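Local atomic coordinates of WAP, Kazal, immunoglobulin, Kunitz and NTR domain-containing protein 2 (Mus musculus, PDB entry 6MAA), a protein that binds myostatin (GDF8) and inhibits its biological activity, and probably also inhibits serine proteases and metalloproteases through its several inhibitor domains. Residues Y67-M72 against L83-C88. Residues are numbered along the deposited sequence; the frame is centred on the assembly and turned at random.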
ATOM      1  N   TYR A  67       3.610  10.513 -10.927  1.00  6.62           N
ATOM      2  CA  TYR A  67       3.512   9.946 -12.269  1.00  6.89           C
ATOM      3  C   TYR A  67       2.150   9.292 -12.507  1.00  7.07           C
ATOM      4  O   TYR A  67       1.601   9.372 -13.616  1.00  8.10           O
ATOM      5  CB  TYR A  67       4.663   8.956 -12.472  1.00  8.02           C
ATOM      6  CG  TYR A  67       4.862   8.477 -13.888  1.00  7.69           C
ATOM      7  CD1 TYR A  67       4.177   7.365 -14.368  1.00 10.16           C
ATOM      8  CD2 TYR A  67       5.750   9.126 -14.749  1.00  8.35           C
ATOM      9  CE1 TYR A  67       4.370   6.908 -15.662  1.00  9.81           C
ATOM     10  CE2 TYR A  67       5.943   8.680 -16.049  1.00  9.07           C
ATOM     11  CZ  TYR A  67       5.246   7.570 -16.498  1.00 10.19           C
ATOM     12  OH  TYR A  67       5.422   7.116 -17.785  1.00 12.79           O
ATOM     13  N   ASN A  68       1.594   8.641 -11.485  1.00  6.47           N
ATOM     14  CA  ASN A  68       0.204   8.191 -11.469  1.00  7.09           C
ATOM     15  C   ASN A  68      -0.211   8.007 -10.012  1.00  7.77           C
ATOM     16  O   ASN A  68       0.566   8.271  -9.092  1.00  7.79           O
ATOM     17  CB  ASN A  68      -0.030   6.947 -12.342  1.00  8.24           C
ATOM     18  CG  ASN A  68       0.752   5.734 -11.872  1.00  7.79           C
ATOM     19  OD1 ASN A  68       0.971   5.539 -10.678  1.00  8.13           O
ATOM     20  ND2 ASN A  68       1.177   4.908 -12.824  1.00  9.31           N
ATOM     21  N   ARG A  69      -1.453   7.568  -9.804  1.00  8.92           N
ATOM     22  CA  ARG A  69      -1.961   7.433  -8.441  1.00  9.54           C
ATOM     23  C   ARG A  69      -1.215   6.368  -7.653  1.00  8.85           C
ATOM     24  O   ARG A  69      -1.060   6.497  -6.433  1.00  9.26           O
ATOM     25  CB  ARG A  69      -3.451   7.107  -8.463  1.00 13.03           C
ATOM     26  CG  ARG A  69      -4.309   8.252  -8.942  1.00 18.47           C
ATOM     27  CD  ARG A  69      -5.762   7.960  -8.669  1.00 22.68           C
ATOM     28  NE  ARG A  69      -6.627   9.026  -9.151  1.00 25.10           N
ATOM     29  CZ  ARG A  69      -7.849   9.247  -8.684  1.00 29.03           C
ATOM     30  NH1 ARG A  69      -8.330   8.482  -7.714  1.00 32.16           N
ATOM     31  NH2 ARG A  69      -8.582  10.237  -9.172  1.00 30.79           N
ATOM     32  N   CYS A  70      -0.771   5.304  -8.316  1.00  8.33           N
ATOM     33  CA  CYS A  70      -0.002   4.281  -7.618  1.00  9.20           C
ATOM     34  C   CYS A  70       1.299   4.854  -7.058  1.00  7.81           C
ATOM     35  O   CYS A  70       1.676   4.559  -5.919  1.00  8.36           O
ATOM     36  CB  CYS A  70       0.249   3.101  -8.556  1.00  9.37           C
ATOM     37  SG  CYS A  70       1.111   1.694  -7.820  1.00 10.64           S
ATOM     38  N   PHE A  71       1.991   5.697  -7.832  1.00  8.08           N
ATOM     39  CA  PHE A  71       3.200   6.328  -7.306  1.00  8.29           C
ATOM     40  C   PHE A  71       2.879   7.304  -6.176  1.00  8.73           C
ATOM     41  O   PHE A  71       3.643   7.410  -5.209  1.00 10.50           O
ATOM     42  CB  PHE A  71       4.018   6.968  -8.431  1.00  8.06           C
ATOM     43  CG  PHE A  71       4.665   5.953  -9.349  1.00  7.88           C
ATOM     44  CD1 PHE A  71       5.801   5.264  -8.950  1.00  9.91           C
ATOM     45  CD2 PHE A  71       4.112   5.661 -10.588  1.00  8.87           C
ATOM     46  CE1 PHE A  71       6.383   4.313  -9.776  1.00 11.10           C
ATOM     47  CE2 PHE A  71       4.690   4.723 -11.421  1.00 10.15           C
ATOM     48  CZ  PHE A  71       5.825   4.042 -11.012  1.00 10.99           C
ATOM     49  N   MET A  72       1.746   8.006  -6.261  1.00  8.52           N
ATOM     50  CA  MET A  72       1.314   8.838  -5.140  1.00  8.84           C
ATOM     51  C   MET A  72       1.111   7.997  -3.883  1.00  9.42           C
ATOM     52  O   MET A  72       1.592   8.352  -2.798  1.00  9.39           O
ATOM     53  CB  MET A  72       0.026   9.580  -5.503  1.00  9.73           C
ATOM     54  CG  MET A  72      -0.476  10.517  -4.416  1.00 11.10           C
ATOM     55  SD  MET A  72      -2.110  11.208  -4.752  1.00 13.50           S
ATOM     56  CE  MET A  72      -3.131   9.743  -4.571  1.00 16.48           C
ATOM     57  N   LEU A  83      -2.235  11.196   1.214  1.00 13.79           N
ATOM     58  CA  LEU A  83      -2.192  12.125   0.092  1.00 13.50           C
ATOM     59  C   LEU A  83      -3.461  11.956  -0.728  1.00 14.39           C
ATOM     60  O   LEU A  83      -3.797  10.839  -1.134  1.00 15.62           O
ATOM     61  CB  LEU A  83      -0.970  11.840  -0.795  1.00 13.96           C
ATOM     62  CG  LEU A  83       0.409  12.114  -0.188  1.00 14.20           C
ATOM     63  CD1 LEU A  83       1.513  11.696  -1.150  1.00 13.43           C
ATOM     64  CD2 LEU A  83       0.531  13.585   0.178  1.00 15.61           C
ATOM     65  N   SER A  84      -4.164  13.056  -0.974  1.00 13.91           N
ATOM     66  CA  SER A  84      -5.366  13.029  -1.795  1.00 14.02           C
ATOM     67  C   SER A  84      -5.128  13.763  -3.110  1.00 12.81           C
ATOM     68  O   SER A  84      -4.245  14.616  -3.225  1.00 13.48           O
ATOM     69  CB  SER A  84      -6.565  13.640  -1.062  1.00 18.99           C
ATOM     70  OG  SER A  84      -6.250  14.930  -0.575  1.00 23.53           O
ATOM     71  N   VAL A  85      -5.936  13.416  -4.106  1.00 13.04           N
ATOM     72  CA  VAL A  85      -5.815  13.996  -5.438  1.00 12.62           C
ATOM     73  C   VAL A  85      -6.411  15.395  -5.443  1.00 12.31           C
ATOM     74  O   VAL A  85      -7.468  15.641  -4.848  1.00 16.66           O
ATOM     75  CB  VAL A  85      -6.505  13.085  -6.469  1.00 14.02           C
ATOM     76  CG1 VAL A  85      -6.491  13.725  -7.851  1.00 15.50           C
ATOM     77  CG2 VAL A  85      -5.842  11.708  -6.490  1.00 15.45           C
ATOM     78  N   VAL A  86      -5.730  16.325  -6.111  1.00 11.87           N
ATOM     79  CA  VAL A  86      -6.269  17.650  -6.391  1.00 11.65           C
ATOM     80  C   VAL A  86      -6.156  17.904  -7.889  1.00 10.98           C
ATOM     81  O   VAL A  86      -5.427  17.215  -8.607  1.00 12.58           O
ATOM     82  CB  VAL A  86      -5.576  18.773  -5.586  1.00 13.32           C
ATOM     83  CG1 VAL A  86      -5.637  18.487  -4.087  1.00 15.87           C
ATOM     84  CG2 VAL A  86      -4.144  18.962  -6.047  1.00 13.40           C
ATOM     85  N   THR A  87      -6.903  18.902  -8.362  1.00 10.90           N
ATOM     86  CA  THR A  87      -6.849  19.270  -9.771  1.00 11.01           C
ATOM     87  C   THR A  87      -5.546  20.005 -10.053  1.00 10.39           C
ATOM     88  O   THR A  87      -5.176  20.924  -9.324  1.00 11.16           O
ATOM     89  CB  THR A  87      -8.032  20.181 -10.109  1.00 13.62           C
ATOM     90  OG1 THR A  87      -9.244  19.577  -9.648  1.00 19.08           O
ATOM     91  CG2 THR A  87      -8.131  20.405 -11.610  1.00 13.18           C
ATOM     92  N   CYS A  88      -4.832  19.599 -11.101  1.00  9.58           N
ATOM     93  CA  CYS A  88      -3.689  20.392 -11.538  1.00  9.18           C
ATOM     94  C   CYS A  88      -4.194  21.660 -12.218  1.00  9.33           C
ATOM     95  O   CYS A  88      -5.086  21.606 -13.071  1.00 11.37           O
ATOM     96  CB  CYS A  88      -2.820  19.599 -12.518  1.00  9.83           C
ATOM     97  SG  CYS A  88      -2.072  18.070 -11.884  1.00 11.39           S
TER
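M72 reaches L83 and V85 with CG trans to its backbone N (chi1 -178°) and a chain that stays extended as far as SD, then bends at chi3 (69°) to turn CE toward V85. The contact belongs to the Kazal-like part of the follistatin domain, where the first turn of helix 69-79, through R69 and M72, packs on the returning chain, whose residues around 85-86 join strand 58-60 as a short, weakly bonded outer strand. M72 and L83 run past each other in opposite directions: CG of M72 lies 3.9 Å from CB of L83, while L83 CD1 comes 3.7 Å from the backbone O of M72. Both side chains are buried and share Y66 of strand 65-66 as a neighbour; M72 also touches A60 of strand 58-60, so the methionine lies between the helix and strands 58-60 and 65-66. Its methyl CE sits 3.7 Å from the backbone O of L83, and its side chain crosses that of V85 at roughly a right angle. At the exposed border of the same layer, R69 stretches its chain out from CG to NE and lays one guanidinium face over V85, the methyl carbon CG2 standing 3.8 Å above the centre of the plane. Both residues also touch T58 of the central strand. The helix start is fixed by N68 as N-cap: F71 N donates to N68 OD1 (3.0 Å, N-H...O 159°), and N68 ND2 is bonded to the backbone O atoms of E52 and E54, the latter part of the predicted reactive bond. Disulfides C70-C51 and C88-C59 tie both segments into the domain. A single methyl, CG2 of V85, thus serves both helix residues, with R69 NE and M72 CE each 3.9 Å from it.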